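Local coordinates for hydrolase (Rhizobium meliloti, PDB 5HOE), which probably hydrolyses ester bonds as a carbohydrate acetylesterase of the GDSL-like, SGNH-hydrolase type and assembles as an octamer, at residues 147-159 and 168-182. Residues are numbered along the deposited sequence; the frame is centred on the assembly and turned at random.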
loop_
_atom_site.group_PDB
_atom_site.type_symbol
_atom_site.label_atom_id
_atom_site.label_comp_id
_atom_site.label_asym_id
_atom_site.label_seq_id
_atom_site.Cartn_x
_atom_site.Cartn_y
_atom_site.Cartn_z
ATOM N N LYS A 147 -19.338 -28.729 2.837
ATOM C CA LYS A 147 -18.441 -29.438 3.738
ATOM C C LYS A 147 -17.000 -29.320 3.230
ATOM O O LYS A 147 -16.740 -28.910 2.085
ATOM C CB LYS A 147 -18.855 -30.909 3.843
ATOM C CG LYS A 147 -20.216 -31.112 4.513
ATOM C CD LYS A 147 -20.630 -32.569 4.527
ATOM C CE LYS A 147 -21.813 -32.802 5.478
ATOM N NZ LYS A 147 -22.956 -31.907 5.159
ATOM N N VAL A 148 -16.047 -29.691 4.091
ATOM C CA VAL A 148 -14.622 -29.559 3.797
ATOM C C VAL A 148 -13.935 -30.891 4.078
ATOM O O VAL A 148 -14.130 -31.489 5.146
ATOM C CB VAL A 148 -13.948 -28.442 4.624
ATOM C CG1 VAL A 148 -12.459 -28.354 4.296
ATOM C CG2 VAL A 148 -14.608 -27.110 4.345
ATOM N N LEU A 149 -13.107 -31.343 3.135
ATOM C CA LEU A 149 -12.202 -32.463 3.369
ATOM C C LEU A 149 -10.778 -31.932 3.253
ATOM O O LEU A 149 -10.340 -31.558 2.162
ATOM C CB LEU A 149 -12.460 -33.594 2.385
ATOM C CG LEU A 149 -11.484 -34.771 2.454
ATOM C CD1 LEU A 149 -11.489 -35.465 3.827
ATOM C CD2 LEU A 149 -11.787 -35.762 1.337
ATOM N N VAL A 150 -10.070 -31.890 4.385
ATOM C CA VAL A 150 -8.656 -31.523 4.421
ATOM C C VAL A 150 -7.840 -32.765 4.085
ATOM O O VAL A 150 -8.016 -33.817 4.709
ATOM C CB VAL A 150 -8.279 -30.990 5.816
ATOM C CG1 VAL A 150 -6.776 -30.754 5.927
ATOM C CG2 VAL A 150 -9.052 -29.703 6.125
ATOM N N VAL A 151 -6.933 -32.657 3.122
ATOM C CA VAL A 151 -6.066 -33.767 2.731
ATOM C C VAL A 151 -4.633 -33.375 3.011
ATOM O O VAL A 151 -4.115 -32.416 2.420
ATOM C CB VAL A 151 -6.241 -34.140 1.249
ATOM C CG1 VAL A 151 -5.346 -35.318 0.849
ATOM C CG2 VAL A 151 -7.703 -34.471 0.978
ATOM N N ALA A 152 -3.979 -34.125 3.888
ATOM C CA ALA A 152 -2.554 -33.922 4.063
ATOM C C ALA A 152 -1.825 -34.587 2.902
ATOM O O ALA A 152 -2.085 -35.765 2.602
ATOM C CB ALA A 152 -2.063 -34.514 5.389
ATOM N N PRO A 153 -0.947 -33.874 2.203
ATOM C CA PRO A 153 -0.216 -34.483 1.091
ATOM C C PRO A 153 0.777 -35.512 1.602
ATOM O O PRO A 153 1.156 -35.493 2.785
ATOM C CB PRO A 153 0.501 -33.281 0.455
ATOM C CG PRO A 153 0.707 -32.345 1.618
ATOM C CD PRO A 153 -0.525 -32.486 2.461
ATOM N N PRO A 154 1.219 -36.440 0.752
ATOM C CA PRO A 154 2.237 -37.393 1.193
ATOM C C PRO A 154 3.550 -36.683 1.426
ATOM O O PRO A 154 3.841 -35.652 0.787
ATOM C CB PRO A 154 2.330 -38.381 0.014
ATOM C CG PRO A 154 1.955 -37.587 -1.175
ATOM C CD PRO A 154 0.923 -36.561 -0.688
ATOM N N PRO A 155 4.388 -37.181 2.335
ATOM C CA PRO A 155 5.683 -36.542 2.575
ATOM C C PRO A 155 6.555 -36.518 1.327
ATOM O O PRO A 155 6.460 -37.388 0.460
ATOM C CB PRO A 155 6.327 -37.429 3.658
ATOM C CG PRO A 155 5.220 -38.142 4.312
ATOM C CD PRO A 155 4.154 -38.315 3.251
ATOM N N LEU A 156 7.444 -35.528 1.277
ATOM C CA LEU A 156 8.442 -35.439 0.221
ATOM C C LEU A 156 9.404 -36.632 0.277
ATOM O O LEU A 156 9.514 -37.339 1.288
ATOM C CB LEU A 156 9.234 -34.145 0.374
ATOM C CG LEU A 156 8.452 -32.855 0.148
ATOM C CD1 LEU A 156 9.242 -31.659 0.614
ATOM C CD2 LEU A 156 8.117 -32.687 -1.327
ATOM N N ALA A 157 10.106 -36.848 -0.835
ATOM C CA ALA A 157 11.119 -37.886 -0.958
ATOM C C ALA A 157 12.461 -37.274 -1.352
ATOM O O ALA A 157 12.529 -36.091 -1.686
ATOM C CB ALA A 157 10.674 -38.912 -1.999
ATOM N N PRO A 158 13.554 -38.035 -1.315
ATOM C CA PRO A 158 14.834 -37.503 -1.798
ATOM C C PRO A 158 14.710 -37.065 -3.249
ATOM O O PRO A 158 13.974 -37.671 -4.038
ATOM C CB PRO A 158 15.776 -38.701 -1.655
ATOM C CG PRO A 158 15.196 -39.454 -0.478
ATOM C CD PRO A 158 13.719 -39.366 -0.697
ATOM N N MET A 159 15.444 -36.006 -3.602
ATOM C CA MET A 159 15.304 -35.363 -4.908
ATOM C C MET A 159 16.638 -35.358 -5.644
ATOM O O MET A 159 17.599 -34.720 -5.174
ATOM C CB MET A 159 14.811 -33.931 -4.748
ATOM C CG MET A 159 13.427 -33.822 -4.112
ATOM S SD MET A 159 13.189 -32.167 -3.480
ATOM C CE MET A 159 14.343 -32.165 -2.117
ATOM N N PHE A 168 13.577 -27.202 -1.909
ATOM C CA PHE A 168 12.902 -27.840 -0.782
ATOM C C PHE A 168 13.814 -28.088 0.422
ATOM O O PHE A 168 13.463 -28.875 1.314
ATOM C CB PHE A 168 12.193 -29.120 -1.234
ATOM C CG PHE A 168 10.944 -28.842 -2.025
ATOM C CD1 PHE A 168 9.749 -28.574 -1.375
ATOM C CD2 PHE A 168 10.954 -28.848 -3.410
ATOM C CE1 PHE A 168 8.618 -28.291 -2.089
ATOM C CE2 PHE A 168 9.801 -28.572 -4.122
ATOM C CZ PHE A 168 8.634 -28.316 -3.463
ATOM N N GLY A 169 14.938 -27.387 0.502
ATOM C CA GLY A 169 15.805 -27.482 1.669
ATOM C C GLY A 169 15.071 -27.279 2.977
ATOM O O GLY A 169 14.365 -26.286 3.147
ATOM N N GLY A 170 15.212 -28.220 3.905
ATOM C CA GLY A 170 14.471 -28.173 5.148
ATOM C C GLY A 170 13.040 -28.658 5.058
ATOM O O GLY A 170 12.381 -28.778 6.103
ATOM N N GLY A 171 12.532 -28.931 3.850
ATOM C CA GLY A 171 11.116 -29.203 3.692
ATOM C C GLY A 171 10.678 -30.595 4.046
ATOM O O GLY A 171 9.526 -30.782 4.439
ATOM N N TYR A 172 11.559 -31.598 3.920
ATOM C CA TYR A 172 11.112 -32.971 4.165
ATOM C C TYR A 172 10.536 -33.129 5.565
ATOM O O TYR A 172 9.443 -33.677 5.745
ATOM C CB TYR A 172 12.264 -33.944 4.021
ATOM C CG TYR A 172 11.925 -35.327 4.544
ATOM C CD1 TYR A 172 11.023 -36.144 3.881
ATOM C CD2 TYR A 172 12.525 -35.819 5.690
ATOM C CE1 TYR A 172 10.725 -37.430 4.349
ATOM C CE2 TYR A 172 12.237 -37.087 6.164
ATOM C CZ TYR A 172 11.339 -37.891 5.487
ATOM O OH TYR A 172 11.045 -39.149 5.976
ATOM N N GLU A 173 11.291 -32.685 6.570
ATOM C CA GLU A 173 10.861 -32.801 7.955
ATOM C C GLU A 173 9.515 -32.105 8.155
ATOM O O GLU A 173 8.614 -32.633 8.820
ATOM C CB GLU A 173 11.956 -32.188 8.833
ATOM C CG GLU A 173 13.350 -32.915 8.842
ATOM C CD GLU A 173 14.236 -32.794 7.556
ATOM O OE1 GLU A 173 13.951 -31.992 6.617
ATOM O OE2 GLU A 173 15.268 -33.533 7.510
ATOM N N LYS A 174 9.345 -30.941 7.533
ATOM C CA LYS A 174 8.086 -30.214 7.651
ATOM C C LYS A 174 6.936 -30.998 7.023
ATOM O O LYS A 174 5.848 -31.096 7.606
ATOM C CB LYS A 174 8.227 -28.836 6.999
ATOM C CG LYS A 174 9.317 -27.958 7.609
ATOM C CD LYS A 174 9.394 -26.590 6.937
ATOM C CE LYS A 174 10.572 -25.802 7.484
ATOM N NZ LYS A 174 10.700 -24.475 6.856
ATOM N N SER A 175 7.176 -31.595 5.853
ATOM C CA SER A 175 6.134 -32.347 5.159
ATOM C C SER A 175 5.690 -33.549 5.973
ATOM O O SER A 175 4.531 -33.947 5.881
ATOM C CB SER A 175 6.594 -32.736 3.749
ATOM O OG SER A 175 7.518 -33.814 3.730
ATOM N N LYS A 176 6.598 -34.130 6.776
ATOM C CA LYS A 176 6.259 -35.269 7.628
ATOM C C LYS A 176 5.325 -34.885 8.764
ATOM O O LYS A 176 4.581 -35.731 9.270
ATOM C CB LYS A 176 7.528 -35.859 8.253
ATOM C CG LYS A 176 8.237 -36.856 7.404
ATOM C CD LYS A 176 9.545 -37.272 8.067
ATOM C CE LYS A 176 9.388 -37.749 9.504
ATOM N NZ LYS A 176 10.697 -38.212 10.035
ATOM N N GLU A 177 5.383 -33.642 9.213
ATOM C CA GLU A 177 4.569 -33.195 10.333
ATOM C C GLU A 177 3.170 -32.759 9.917
ATOM O O GLU A 177 2.318 -32.571 10.789
ATOM C CB GLU A 177 5.258 -32.033 11.055
ATOM C CG GLU A 177 6.516 -32.419 11.824
ATOM C CD GLU A 177 7.132 -31.237 12.533
ATOM O OE1 GLU A 177 6.383 -30.440 13.149
ATOM O OE2 GLU A 177 8.366 -31.099 12.464
ATOM N N LEU A 178 2.900 -32.595 8.615
ATOM C CA LEU A 178 1.624 -31.997 8.218
ATOM C C LEU A 178 0.447 -32.911 8.541
ATOM O O LEU A 178 -0.621 -32.427 8.938
ATOM C CB LEU A 178 1.635 -31.629 6.735
ATOM C CG LEU A 178 2.652 -30.576 6.278
ATOM C CD1 LEU A 178 2.398 -30.192 4.823
ATOM C CD2 LEU A 178 2.641 -29.319 7.149
ATOM N N SER A 179 0.610 -34.231 8.382
ATOM C CA SER A 179 -0.509 -35.131 8.645
ATOM C C SER A 179 -1.063 -34.943 10.054
ATOM O O SER A 179 -2.275 -34.760 10.237
ATOM C CB SER A 179 -0.117 -36.580 8.406
ATOM O OG SER A 179 -1.252 -37.393 8.618
ATOM N N GLY A 180 -0.196 -35.023 11.069
ATOM C CA GLY A 180 -0.664 -34.873 12.439
ATOM C C GLY A 180 -1.291 -33.517 12.716
ATOM O O GLY A 180 -2.321 -33.422 13.392
ATOM N N LEU A 181 -0.674 -32.449 12.207
ATOM C CA LEU A 181 -1.198 -31.111 12.443
ATOM C C LEU A 181 -2.499 -30.880 11.689
ATOM O O LEU A 181 -3.408 -30.226 12.220
ATOM C CB LEU A 181 -0.159 -30.066 12.043
ATOM C CG LEU A 181 1.069 -30.024 12.956
ATOM C CD1 LEU A 181 2.227 -29.218 12.340
ATOM C CD2 LEU A 181 0.668 -29.456 14.288
ATOM N N TYR A 182 -2.614 -31.402 10.454
ATOM C CA TYR A 182 -3.874 -31.253 9.722
ATOM C C TYR A 182 -5.000 -32.037 10.385
ATOM O O TYR A 182 -6.158 -31.612 10.343
ATOM C CB TYR A 182 -3.738 -31.708 8.260
ATOM C CG TYR A 182 -2.982 -30.787 7.317
ATOM C CD1 TYR A 182 -2.147 -29.775 7.786
ATOM C CD2 TYR A 182 -3.130 -30.924 5.941
ATOM C CE1 TYR A 182 -1.460 -28.942 6.892
ATOM C CE2 TYR A 182 -2.448 -30.102 5.052
ATOM C CZ TYR A 182 -1.609 -29.122 5.534
ATOM O OH TYR A 182 -0.966 -28.310 4.621
HETATM O O HOH W 1 3.051 -33.605 3.668
#
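The Y182 ring turns its edge to V151 O, which lies near the ring plane, 3.9 Å from CE2. L178 CB lies over one face of this ring, offset toward the rim. In the three-layer alpha/beta/alpha fold of SGNH hydrolases, this joins helix 171-189 to strand 147-152 of the parallel sheet. V150 CG1 reaches the ring obliquely, 3.6 Å from CD2, and A152 CA and P153 CD also approach obliquely. The Y182 hydroxyl is held by L105 O. A152 CB sits on the helix backbone at S179 CA. The N-to-C directions of strand 147-152 and helix 171-182 are 153° apart, nearly antiparallel, and their axes come within 8.1 Å. The Y172 ring has K176 CG over one face, and its edge meets L156 O of the loop after the strand, 3.2 Å from CD1.

This proline-rich loop, 153-158, runs along the helix toward its N-terminal end, with P153 near L178. L156 CD1 touches F168 CD1 and the backbone carbonyl carbon of G171. The F168 side chain lies about 5 Å from a bound phosphate, probably from the crystallisation liquor. A water donates to both P153 O and S175 O. A chi1 of 76° puts S175 OG where it donates to Y172 O at 2.8 Å and accepts from L156 N at 3.0 Å, with a nearly straight N-H...OG angle of 165°.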